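Local coordinates for protein sulfatase (Bacteroides fragilis CAG:558, PDB 6USS) that probably hydrolyses aryl sulfate esters as a calcium-dependent sulfatase of a human gut bacterium, at residues R33-V41 / F383-Q392. The protein carries 1 engineered substitution. Residues are numbered along the deposited sequence; the frame is centred on the assembly and turned at random.
Sequences RPNIILFMV and FYPSILEMAQ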
loop_
_atom_site.group_PDB
_atom_site.type_symbol
_atom_site.label_atom_id
_atom_site.label_comp_id
_atom_site.label_asym_id
_atom_site.label_seq_id
_atom_site.Cartn_x
_atom_site.Cartn_y
_atom_site.Cartn_z
ATOM N N ARG A 33 -14.464 16.975 -7.807
ATOM C CA ARG A 33 -13.436 16.038 -8.283
ATOM C C ARG A 33 -14.021 14.648 -8.499
ATOM O O ARG A 33 -14.483 14.013 -7.558
ATOM C CB ARG A 33 -12.250 15.953 -7.307
ATOM C CG ARG A 33 -11.116 16.941 -7.628
ATOM C CD ARG A 33 -9.854 16.656 -6.851
ATOM N NE ARG A 33 -10.142 16.277 -5.477
ATOM C CZ ARG A 33 -9.242 15.771 -4.641
ATOM N NH1 ARG A 33 -7.993 15.593 -5.048
ATOM N NH2 ARG A 33 -9.583 15.464 -3.397
ATOM N N PRO A 34 -13.989 14.166 -9.735
ATOM C CA PRO A 34 -14.697 12.925 -10.053
ATOM C C PRO A 34 -13.935 11.693 -9.602
ATOM O O PRO A 34 -12.710 11.704 -9.454
ATOM C CB PRO A 34 -14.794 12.969 -11.580
ATOM C CG PRO A 34 -13.507 13.668 -11.985
ATOM C CD PRO A 34 -13.257 14.703 -10.900
ATOM N N ASN A 35 -14.685 10.619 -9.384
ATOM C CA ASN A 35 -14.077 9.301 -9.385
ATOM C C ASN A 35 -13.747 8.900 -10.816
ATOM O O ASN A 35 -14.385 9.344 -11.770
ATOM C CB ASN A 35 -15.006 8.262 -8.765
ATOM C CG ASN A 35 -15.623 8.742 -7.487
ATOM O OD1 ASN A 35 -14.952 8.893 -6.469
ATOM N ND2 ASN A 35 -16.911 8.992 -7.527
ATOM N N ILE A 36 -12.746 8.043 -10.947
ATOM C CA ILE A 36 -12.269 7.550 -12.221
ATOM C C ILE A 36 -12.189 6.032 -12.145
ATOM O O ILE A 36 -11.551 5.482 -11.238
ATOM C CB ILE A 36 -10.893 8.151 -12.543
ATOM C CG1 ILE A 36 -10.980 9.684 -12.511
ATOM C CG2 ILE A 36 -10.354 7.577 -13.844
ATOM C CD1 ILE A 36 -9.667 10.417 -12.776
ATOM N N ILE A 37 -12.832 5.359 -13.093
ATOM C CA ILE A 37 -12.636 3.933 -13.307
ATOM C C ILE A 37 -11.958 3.741 -14.656
ATOM O O ILE A 37 -12.500 4.140 -15.698
ATOM C CB ILE A 37 -13.951 3.150 -13.266
ATOM C CG1 ILE A 37 -14.636 3.282 -11.911
ATOM C CG2 ILE A 37 -13.673 1.682 -13.577
ATOM C CD1 ILE A 37 -16.028 2.642 -11.914
ATOM N N LEU A 38 -10.775 3.121 -14.629
ATOM C CA LEU A 38 -10.076 2.637 -15.817
ATOM C C LEU A 38 -10.338 1.142 -15.918
ATOM O O LEU A 38 -9.822 0.362 -15.108
ATOM C CB LEU A 38 -8.577 2.919 -15.718
ATOM C CG LEU A 38 -7.702 2.365 -16.838
ATOM C CD1 LEU A 38 -8.199 2.881 -18.185
ATOM C CD2 LEU A 38 -6.249 2.782 -16.607
ATOM N N PHE A 39 -11.163 0.744 -16.888
ATOM C CA PHE A 39 -11.548 -0.657 -17.088
ATOM C C PHE A 39 -10.696 -1.151 -18.253
ATOM O O PHE A 39 -10.882 -0.721 -19.400
ATOM C CB PHE A 39 -13.053 -0.756 -17.342
ATOM C CG PHE A 39 -13.613 -2.163 -17.430
ATOM C CD1 PHE A 39 -13.553 -2.884 -18.613
ATOM C CD2 PHE A 39 -14.278 -2.733 -16.353
ATOM C CE1 PHE A 39 -14.115 -4.164 -18.706
ATOM C CE2 PHE A 39 -14.841 -4.015 -16.438
ATOM C CZ PHE A 39 -14.755 -4.729 -17.609
ATOM N N MET A 40 -9.737 -2.025 -17.945
ATOM C CA MET A 40 -8.726 -2.492 -18.893
ATOM C C MET A 40 -8.917 -3.983 -19.131
ATOM O O MET A 40 -8.810 -4.787 -18.193
ATOM C CB MET A 40 -7.308 -2.220 -18.377
ATOM C CG MET A 40 -6.207 -2.663 -19.325
ATOM S SD MET A 40 -5.982 -1.616 -20.791
ATOM C CE MET A 40 -5.612 -0.050 -20.007
ATOM N N VAL A 41 -9.175 -4.349 -20.384
ATOM C CA VAL A 41 -9.283 -5.747 -20.783
ATOM C C VAL A 41 -7.953 -6.189 -21.369
ATOM O O VAL A 41 -7.225 -5.399 -21.977
ATOM C CB VAL A 41 -10.432 -5.943 -21.788
ATOM C CG1 VAL A 41 -10.669 -7.407 -22.027
ATOM C CG2 VAL A 41 -11.686 -5.257 -21.272
ATOM N N PHE A 383 -2.706 8.223 -21.604
ATOM C CA PHE A 383 -3.611 7.990 -20.476
ATOM C C PHE A 383 -3.082 8.599 -19.179
ATOM O O PHE A 383 -3.870 9.046 -18.331
ATOM C CB PHE A 383 -3.843 6.482 -20.280
ATOM C CG PHE A 383 -4.842 5.872 -21.232
ATOM C CD1 PHE A 383 -4.695 5.998 -22.604
ATOM C CD2 PHE A 383 -5.909 5.128 -20.748
ATOM C CE1 PHE A 383 -5.618 5.407 -23.491
ATOM C CE2 PHE A 383 -6.837 4.537 -21.620
ATOM C CZ PHE A 383 -6.691 4.680 -22.995
ATOM N N TYR A 384 -1.742 8.641 -19.023
ATOM C CA TYR A 384 -1.143 9.131 -17.780
ATOM C C TYR A 384 -1.412 10.620 -17.559
ATOM O O TYR A 384 -2.066 10.969 -16.557
ATOM C CB TYR A 384 0.346 8.785 -17.779
ATOM C CG TYR A 384 1.194 9.157 -16.591
ATOM C CD1 TYR A 384 1.456 10.485 -16.275
ATOM C CD2 TYR A 384 1.812 8.165 -15.836
ATOM C CE1 TYR A 384 2.277 10.813 -15.210
ATOM C CE2 TYR A 384 2.642 8.471 -14.789
ATOM C CZ TYR A 384 2.874 9.795 -14.475
ATOM O OH TYR A 384 3.699 10.094 -13.417
ATOM N N PRO A 385 -0.979 11.540 -18.441
ATOM C CA PRO A 385 -1.378 12.947 -18.253
ATOM C C PRO A 385 -2.879 13.143 -18.267
ATOM O O PRO A 385 -3.362 14.039 -17.578
ATOM C CB PRO A 385 -0.734 13.680 -19.445
ATOM C CG PRO A 385 0.170 12.703 -20.097
ATOM C CD PRO A 385 -0.329 11.342 -19.750
ATOM N N SER A 386 -3.632 12.346 -19.039
ATOM C CA SER A 386 -5.073 12.589 -19.160
ATOM C C SER A 386 -5.796 12.269 -17.863
ATOM O O SER A 386 -6.697 13.003 -17.442
ATOM C CB SER A 386 -5.676 11.773 -20.302
ATOM O OG SER A 386 -4.981 11.998 -21.513
ATOM N N ILE A 387 -5.412 11.178 -17.208
ATOM C CA ILE A 387 -6.095 10.795 -15.983
ATOM C C ILE A 387 -5.756 11.781 -14.859
ATOM O O ILE A 387 -6.629 12.175 -14.078
ATOM C CB ILE A 387 -5.750 9.330 -15.645
ATOM C CG1 ILE A 387 -6.563 8.403 -16.560
ATOM C CG2 ILE A 387 -6.006 9.048 -14.169
ATOM C CD1 ILE A 387 -6.017 6.995 -16.750
ATOM N N LEU A 388 -4.500 12.237 -14.793
ATOM C CA LEU A 388 -4.129 13.251 -13.811
ATOM C C LEU A 388 -4.902 14.550 -14.030
ATOM O O LEU A 388 -5.278 15.224 -13.056
ATOM C CB LEU A 388 -2.622 13.492 -13.872
ATOM C CG LEU A 388 -1.825 12.240 -13.478
ATOM C CD1 LEU A 388 -0.339 12.474 -13.622
ATOM C CD2 LEU A 388 -2.180 11.769 -12.066
ATOM N N GLU A 389 -5.136 14.921 -15.296
ATOM C CA GLU A 389 -5.900 16.127 -15.598
ATOM C C GLU A 389 -7.374 15.940 -15.263
ATOM O O GLU A 389 -8.030 16.868 -14.774
ATOM C CB GLU A 389 -5.728 16.503 -17.070
ATOM C CG GLU A 389 -6.605 17.664 -17.538
ATOM C CD GLU A 389 -6.190 18.202 -18.913
ATOM O OE1 GLU A 389 -5.195 17.686 -19.495
ATOM O OE2 GLU A 389 -6.846 19.155 -19.403
ATOM N N MET A 390 -7.913 14.747 -15.522
ATOM C CA MET A 390 -9.284 14.471 -15.124
ATOM C C MET A 390 -9.433 14.615 -13.624
ATOM O O MET A 390 -10.475 15.070 -13.130
ATOM C CB MET A 390 -9.693 13.064 -15.558
ATOM C CG MET A 390 -10.019 12.904 -17.013
ATOM S SD MET A 390 -9.926 11.152 -17.414
ATOM C CE MET A 390 -10.641 11.076 -19.040
ATOM N N ALA A 391 -8.400 14.213 -12.883
ATOM C CA ALA A 391 -8.403 14.287 -11.427
ATOM C C ALA A 391 -8.051 15.677 -10.910
ATOM O O ALA A 391 -7.982 15.877 -9.690
ATOM C CB ALA A 391 -7.441 13.245 -10.860
ATOM N N GLN A 392 -7.852 16.639 -11.811
ATOM C CA GLN A 392 -7.554 18.020 -11.444
ATOM C C GLN A 392 -6.277 18.101 -10.621
ATOM O O GLN A 392 -6.159 18.918 -9.708
ATOM C CB GLN A 392 -8.731 18.661 -10.703
ATOM C CG GLN A 392 -10.045 18.544 -11.438
ATOM C CD GLN A 392 -11.198 19.049 -10.599
ATOM O OE1 GLN A 392 -11.001 19.800 -9.638
ATOM N NE2 GLN A 392 -12.407 18.622 -10.937
HETATM O O HOH W 1 -6.807 16.353 -7.257
#
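Helix 383-390 packs across one face of the central sheet of the sulfatase domain, where Ile36 and Leu38 of strand 35-41 meet Ile387, Met390, Ala391 and Phe383. The two axes run nearly antiparallel, at 155°. Ile36 makes the most contacts: with CG1 anti to its carbonyl carbon (chi1 -56°) and the chain extended beyond, its CD1 rests against the last turn of the helix, 3.8 Å from CB of Met390 and 4.1 Å from both CG2 of Ile387 and CB of Ala391. The side chain of Met390 touches Ile36 through CB, and its thioether runs on away from the strand. Two residues along the strand, Leu38 divides its methyls: CD2 faces CD1 of Ile387, while CD1 meets the edge of the Phe383 ring near its plane, 4.0 Å from CE2. The ring of Phe383 also packs edge-to-face with Phe407. This is the layered alpha/beta core of the alkaline phosphatase clan: strand 35-41 lies in parallel pairing between strands 253-258 and 315-321, and Phe39, between Leu38 and Met40, packs on helix 283-308 on the other side of the sheet. The strand leads to the calcium ligands Asp42 and Asp43, with the ion about 13 Å from the side chain of Leu38. At its C-terminal end the helix closes in a Schellman motif, Gln392 taking positive phi. Its extended side chain crosses that of Arg33 at a slant, OE1 3.5 Å from Arg33 CG, with amide and guanidinium planes 58° apart. A water in the guanidinium plane accepts from Arg33 NH1 at 2.6 Å and donates to Ala391 O; the same NH1 also bonds Asn156 O. The Pro34 ring sets CG against the carbonyl oxygen of Met390, 3.5 Å away.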